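Local coordinates for thiamine-binding periplasmic protein (Escherichia coli, PDB 2QRY), which binds thiamine, thiamine phosphate and thiamine diphosphate with high affinity in the periplasm and serves the ThiBPQ ABC transporter that imports thiamine, at residues Asp107-Pro112 against Phe268-Ala273; Lys45-Asp50 against Pro259-Lys264. All coordinates share one frame; numbering follows the deposited sequence.

Contact 1 of 2, residues Asp107-Pro112 against Phe268-Ala273; sequences DAVNVP and FMVSPA
The carbonyl oxygen O of F268 takes two donors from S271, in the turn that carries V270 against A108 and V109. The hydroxyl OG of S271 gives a bond of 2.6 Å to F268 O. It reaches that oxygen at a C=O...O angle of 125°, tilted 28° from the carbonyl plane. S271 N adds a weak bond to F268 O at 3.2 Å. This is the break between two helices of a type 2 periplasmic binding protein fold: helix 259-269 ends, V270 is the first residue to leave helical geometry, and S271 sits at the N-cap position of helix 272-275. At this turn V270 points toward the loop that leads from helix 90-96 to strand 121-133.

No hydrogen bond crosses; the side chains meet methyl to methyl. The two methyls of V270 divide the work: CG2 meets A108 CB at 3.5 Å, while CG1 goes to V109. With chi1 at -60°, CG1 stands anti to its own carbonyl carbon and CG2 between the backbone N and that carbon, which aims the branches at two successive residues. CB of V270 also lies 3.8 Å from the carbonyl oxygen O of A108. V121, on strand 121-133, packs on V270; on the loop side V109 packs on V287, whose backbone is hydrogen-bonded to that of N110. The V109 and V270 side chains cross at about a right angle, and where they meet, V109 CG2 and V270 CG1 are 3.4 Å apart, tighter than usual for two methyls.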
# COMPACT_ATOMS: atom_id res chain seq x y z
N ASP A 107 8.03 -5.52 -20.11
CA ASP A 107 7.06 -6.52 -20.56
C ASP A 107 6.75 -7.58 -19.51
O ASP A 107 5.83 -8.38 -19.67
CB ASP A 107 7.57 -7.20 -21.83
CG ASP A 107 8.91 -7.87 -21.64
OD1 ASP A 107 8.98 -8.91 -20.94
OD2 ASP A 107 9.92 -7.36 -22.18
N ALA A 108 7.52 -7.58 -18.42
CA ALA A 108 7.32 -8.55 -17.36
C ALA A 108 6.22 -8.12 -16.38
O ALA A 108 5.85 -8.88 -15.48
CB ALA A 108 8.63 -8.76 -16.60
N VAL A 109 5.69 -6.92 -16.58
CA VAL A 109 4.66 -6.37 -15.71
C VAL A 109 3.37 -5.96 -16.41
O VAL A 109 3.39 -5.44 -17.52
CB VAL A 109 5.24 -5.15 -14.94
CG1 VAL A 109 4.12 -4.26 -14.44
CG2 VAL A 109 6.08 -5.63 -13.78
N ASN A 110 2.24 -6.20 -15.73
CA ASN A 110 0.91 -5.87 -16.25
C ASN A 110 0.10 -5.18 -15.15
O ASN A 110 -0.42 -5.83 -14.24
CB ASN A 110 0.21 -7.14 -16.73
CG ASN A 110 -1.18 -6.87 -17.25
OD1 ASN A 110 -1.42 -5.85 -17.90
ND2 ASN A 110 -2.10 -7.78 -16.97
N VAL A 111 -0.03 -3.86 -15.26
CA VAL A 111 -0.74 -3.06 -14.27
C VAL A 111 -1.75 -2.09 -14.87
O VAL A 111 -1.57 -1.60 -15.98
CB VAL A 111 0.30 -2.24 -13.44
CG1 VAL A 111 -0.40 -1.20 -12.59
CG2 VAL A 111 1.11 -3.17 -12.57
N PRO A 112 -2.84 -1.80 -14.13
CA PRO A 112 -3.89 -0.88 -14.58
C PRO A 112 -3.32 0.51 -14.86
O PRO A 112 -2.68 1.11 -14.00
CB PRO A 112 -4.85 -0.87 -13.40
CG PRO A 112 -4.75 -2.25 -12.88
CD PRO A 112 -3.25 -2.50 -12.90
N PHE A 268 13.12 -11.37 -10.43
CA PHE A 268 12.45 -12.51 -9.84
C PHE A 268 11.15 -12.09 -9.17
O PHE A 268 10.22 -12.89 -8.99
CB PHE A 268 13.39 -13.17 -8.83
CG PHE A 268 12.70 -13.99 -7.78
CD1 PHE A 268 12.32 -13.41 -6.57
CD2 PHE A 268 12.41 -15.33 -8.00
CE1 PHE A 268 11.66 -14.16 -5.60
CE2 PHE A 268 11.75 -16.09 -7.03
CZ PHE A 268 11.38 -15.50 -5.83
N MSE A 269 11.08 -10.81 -8.81
CA MSE A 269 9.91 -10.27 -8.15
C MSE A 269 8.69 -10.26 -9.08
O MSE A 269 7.59 -10.64 -8.66
CB MSE A 269 10.22 -8.85 -7.67
CG MSE A 269 9.18 -8.26 -6.76
SE MSE A 269 9.84 -6.61 -6.00
CE MSE A 269 9.71 -5.48 -7.57
N VAL A 270 8.88 -9.84 -10.32
CA VAL A 270 7.78 -9.81 -11.28
C VAL A 270 7.54 -11.17 -11.92
O VAL A 270 6.81 -11.28 -12.91
CB VAL A 270 8.05 -8.79 -12.40
CG1 VAL A 270 8.21 -7.41 -11.81
CG2 VAL A 270 9.29 -9.19 -13.17
N SER A 271 8.14 -12.22 -11.35
CA SER A 271 7.97 -13.56 -11.88
C SER A 271 6.96 -14.34 -11.05
O SER A 271 6.57 -13.89 -9.97
CB SER A 271 9.31 -14.30 -11.88
OG SER A 271 9.60 -14.82 -10.59
N PRO A 272 6.53 -15.51 -11.54
CA PRO A 272 5.56 -16.37 -10.86
C PRO A 272 5.93 -16.84 -9.45
O PRO A 272 5.09 -16.85 -8.56
CB PRO A 272 5.41 -17.55 -11.83
CG PRO A 272 5.59 -16.89 -13.16
CD PRO A 272 6.79 -16.00 -12.90
N ALA A 273 7.18 -17.23 -9.25
CA ALA A 273 7.61 -17.71 -7.94
C ALA A 273 7.30 -16.66 -6.86
O ALA A 273 7.03 -17.00 -5.70
CB ALA A 273 9.10 -18.02 -7.95

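Contact 2 of 2, residues Lys45-Asp50 against Pro259-Lys264; sequences KAFEAD and PELAQK
F47 reaches across from helix 40-48 and puts the far end of its ring against helix 259-269. CE1 of F47 lies 3.8 Å from the backbone oxygen O of K264, which comes in at the ring's edge, near its plane; a carbonyl so placed faces the slightly positive C-H rim, probably a mildly favourable electrostatic fit. The neighbouring ring atom CZ of F47 touches the CD2 methyl of L261 at 4.0 Å, which comes in obliquely to the ring from one turn earlier on the same helix. F47 extends that far because CG is anti to the backbone N (chi1 -179°). K264 lies at the exposed margin, and its backbone makes the contact. Its NZ stays 6.9 Å from D50 OD1, too far for a salt bridge, though the opposite charges may attract weakly.

Further out, F265 meets the F47 ring edge-to-face, L55 and C53 pack on it too, and C51 touches both L261 and K264. Helix 40-48 is tied to strand 54-59 through E48, whose OE2 accepts from L55 N and also bridges to K44. On helix 259-269, Q263 NE2 is hydrogen-bonded to K101 O. The result is two helices meeting through one aromatic ring that packs on both a backbone carbonyl and a leucine side chain, one helix from the beta-alpha-beta crossover between parallel strands 24-29 and 54-59, the other following strand 243-252, as befits an alpha/beta lobe of the periplasmic binding protein fold.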
# COMPACT_ATOMS: atom_id res chain seq x y z
N LYS A 45 12.17 -17.97 0.90
CA LYS A 45 12.61 -19.32 0.56
C LYS A 45 12.58 -19.58 -0.94
O LYS A 45 13.40 -20.34 -1.46
CB LYS A 45 11.78 -20.37 1.29
CG LYS A 45 10.49 -20.76 0.60
CD LYS A 45 9.89 -22.00 1.26
CE LYS A 45 10.89 -23.16 1.25
NZ LYS A 45 10.33 -24.42 1.80
N ALA A 46 11.66 -18.93 -1.64
CA ALA A 46 11.55 -19.11 -3.08
C ALA A 46 12.70 -18.44 -3.82
O ALA A 46 13.11 -18.88 -4.89
CB ALA A 46 10.22 -18.56 -3.58
N PHE A 47 13.21 -17.35 -3.25
CA PHE A 47 14.32 -16.65 -3.87
C PHE A 47 15.62 -17.34 -3.52
O PHE A 47 16.47 -17.55 -4.38
CB PHE A 47 14.37 -15.20 -3.40
CG PHE A 47 15.47 -14.39 -4.02
CD1 PHE A 47 15.46 -14.13 -5.39
CD2 PHE A 47 16.51 -13.89 -3.25
CE1 PHE A 47 16.49 -13.38 -5.98
CE2 PHE A 47 17.54 -13.13 -3.83
CZ PHE A 47 17.53 -12.88 -5.20
N GLU A 48 15.78 -17.69 -2.25
CA GLU A 48 16.99 -18.35 -1.77
C GLU A 48 17.14 -19.77 -2.31
O GLU A 48 18.24 -20.17 -2.69
CB GLU A 48 17.02 -18.38 -0.24
CG GLU A 48 16.90 -17.02 0.41
CD GLU A 48 17.05 -17.08 1.92
OE1 GLU A 48 16.82 -18.17 2.50
OE2 GLU A 48 17.38 -16.05 2.53
N ALA A 49 16.04 -20.52 -2.34
CA ALA A 49 16.08 -21.89 -2.83
C ALA A 49 16.66 -21.92 -4.24
O ALA A 49 17.31 -22.89 -4.64
CB ALA A 49 14.69 -22.49 -2.83
N ASP A 50 16.43 -20.85 -4.99
CA ASP A 50 16.93 -20.75 -6.35
C ASP A 50 18.28 -20.05 -6.37
O ASP A 50 19.33 -20.70 -6.45
CB ASP A 50 15.94 -19.98 -7.22
CG ASP A 50 16.18 -20.20 -8.70
OD1 ASP A 50 17.30 -19.92 -9.18
OD2 ASP A 50 15.24 -20.67 -9.37
N PRO A 259 24.87 -5.04 -6.46
CA PRO A 259 24.03 -4.66 -7.60
C PRO A 259 23.39 -5.85 -8.32
O PRO A 259 22.18 -5.93 -8.45
CB PRO A 259 24.99 -3.91 -8.52
CG PRO A 259 26.03 -3.40 -7.59
CD PRO A 259 26.24 -4.54 -6.64
N GLU A 260 24.23 -6.78 -8.77
CA GLU A 260 23.77 -7.95 -9.50
C GLU A 260 22.63 -8.70 -8.78
O GLU A 260 21.58 -8.95 -9.37
CB GLU A 260 24.94 -8.90 -9.76
CG GLU A 260 24.71 -9.88 -10.89
CD GLU A 260 25.92 -10.76 -11.17
OE1 GLU A 260 27.05 -10.23 -11.23
OE2 GLU A 260 25.73 -11.99 -11.34
N LEU A 261 22.85 -9.05 -7.51
CA LEU A 261 21.82 -9.75 -6.74
C LEU A 261 20.56 -8.91 -6.64
O LEU A 261 19.45 -9.40 -6.89
CB LEU A 261 22.32 -10.06 -5.33
CG LEU A 261 22.61 -11.51 -4.96
CD1 LEU A 261 22.76 -11.60 -3.45
CD2 LEU A 261 21.49 -12.41 -5.43
N ALA A 262 20.72 -7.65 -6.26
CA ALA A 262 19.59 -6.73 -6.12
C ALA A 262 18.72 -6.79 -7.36
O ALA A 262 17.49 -6.83 -7.27
CB ALA A 262 20.09 -5.30 -5.90
N GLN A 263 19.37 -6.81 -8.52
CA GLN A 263 18.66 -6.84 -9.78
C GLN A 263 18.04 -8.20 -10.08
O GLN A 263 17.02 -8.29 -10.76
CB GLN A 263 19.60 -6.38 -10.89
CG GLN A 263 20.15 -5.00 -10.57
CD GLN A 263 21.08 -4.44 -11.61
OE1 GLN A 263 22.10 -5.05 -11.95
NE2 GLN A 263 20.76 -3.25 -12.12
N LYS A 264 18.66 -9.26 -9.58
CA LYS A 264 18.11 -10.59 -9.80
C LYS A 264 16.88 -10.72 -8.92
O LYS A 264 15.95 -11.47 -9.23
CB LYS A 264 19.14 -11.68 -9.46
CG LYS A 264 20.36 -11.66 -10.37
CD LYS A 264 20.94 -13.05 -10.60
CE LYS A 264 21.55 -13.64 -9.34
NZ LYS A 264 22.16 -14.98 -9.62

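Both contacts draw on helix 259-269: contact 2 uses its first residues, contact 1 its end and the turn beyond. Contact 2 is a buried meeting of two helices, though its centre lies about 23 Å from that of the chain; contact 1, at about 17 Å, is only partly buried and joins that turn to A108, in a 3-10 turn, and the loop after it. Both are largely apolar, but their partners differ: small methyls against methyls in contact 1, and in contact 2 a phenylalanine ring whose edge meets a carbonyl and which also touches a leucine methyl. The two also touch: F268 CD1 lies 3.4 Å from F47 CD1, with the ring planes at about 50°. Neither lies at the thiamine site.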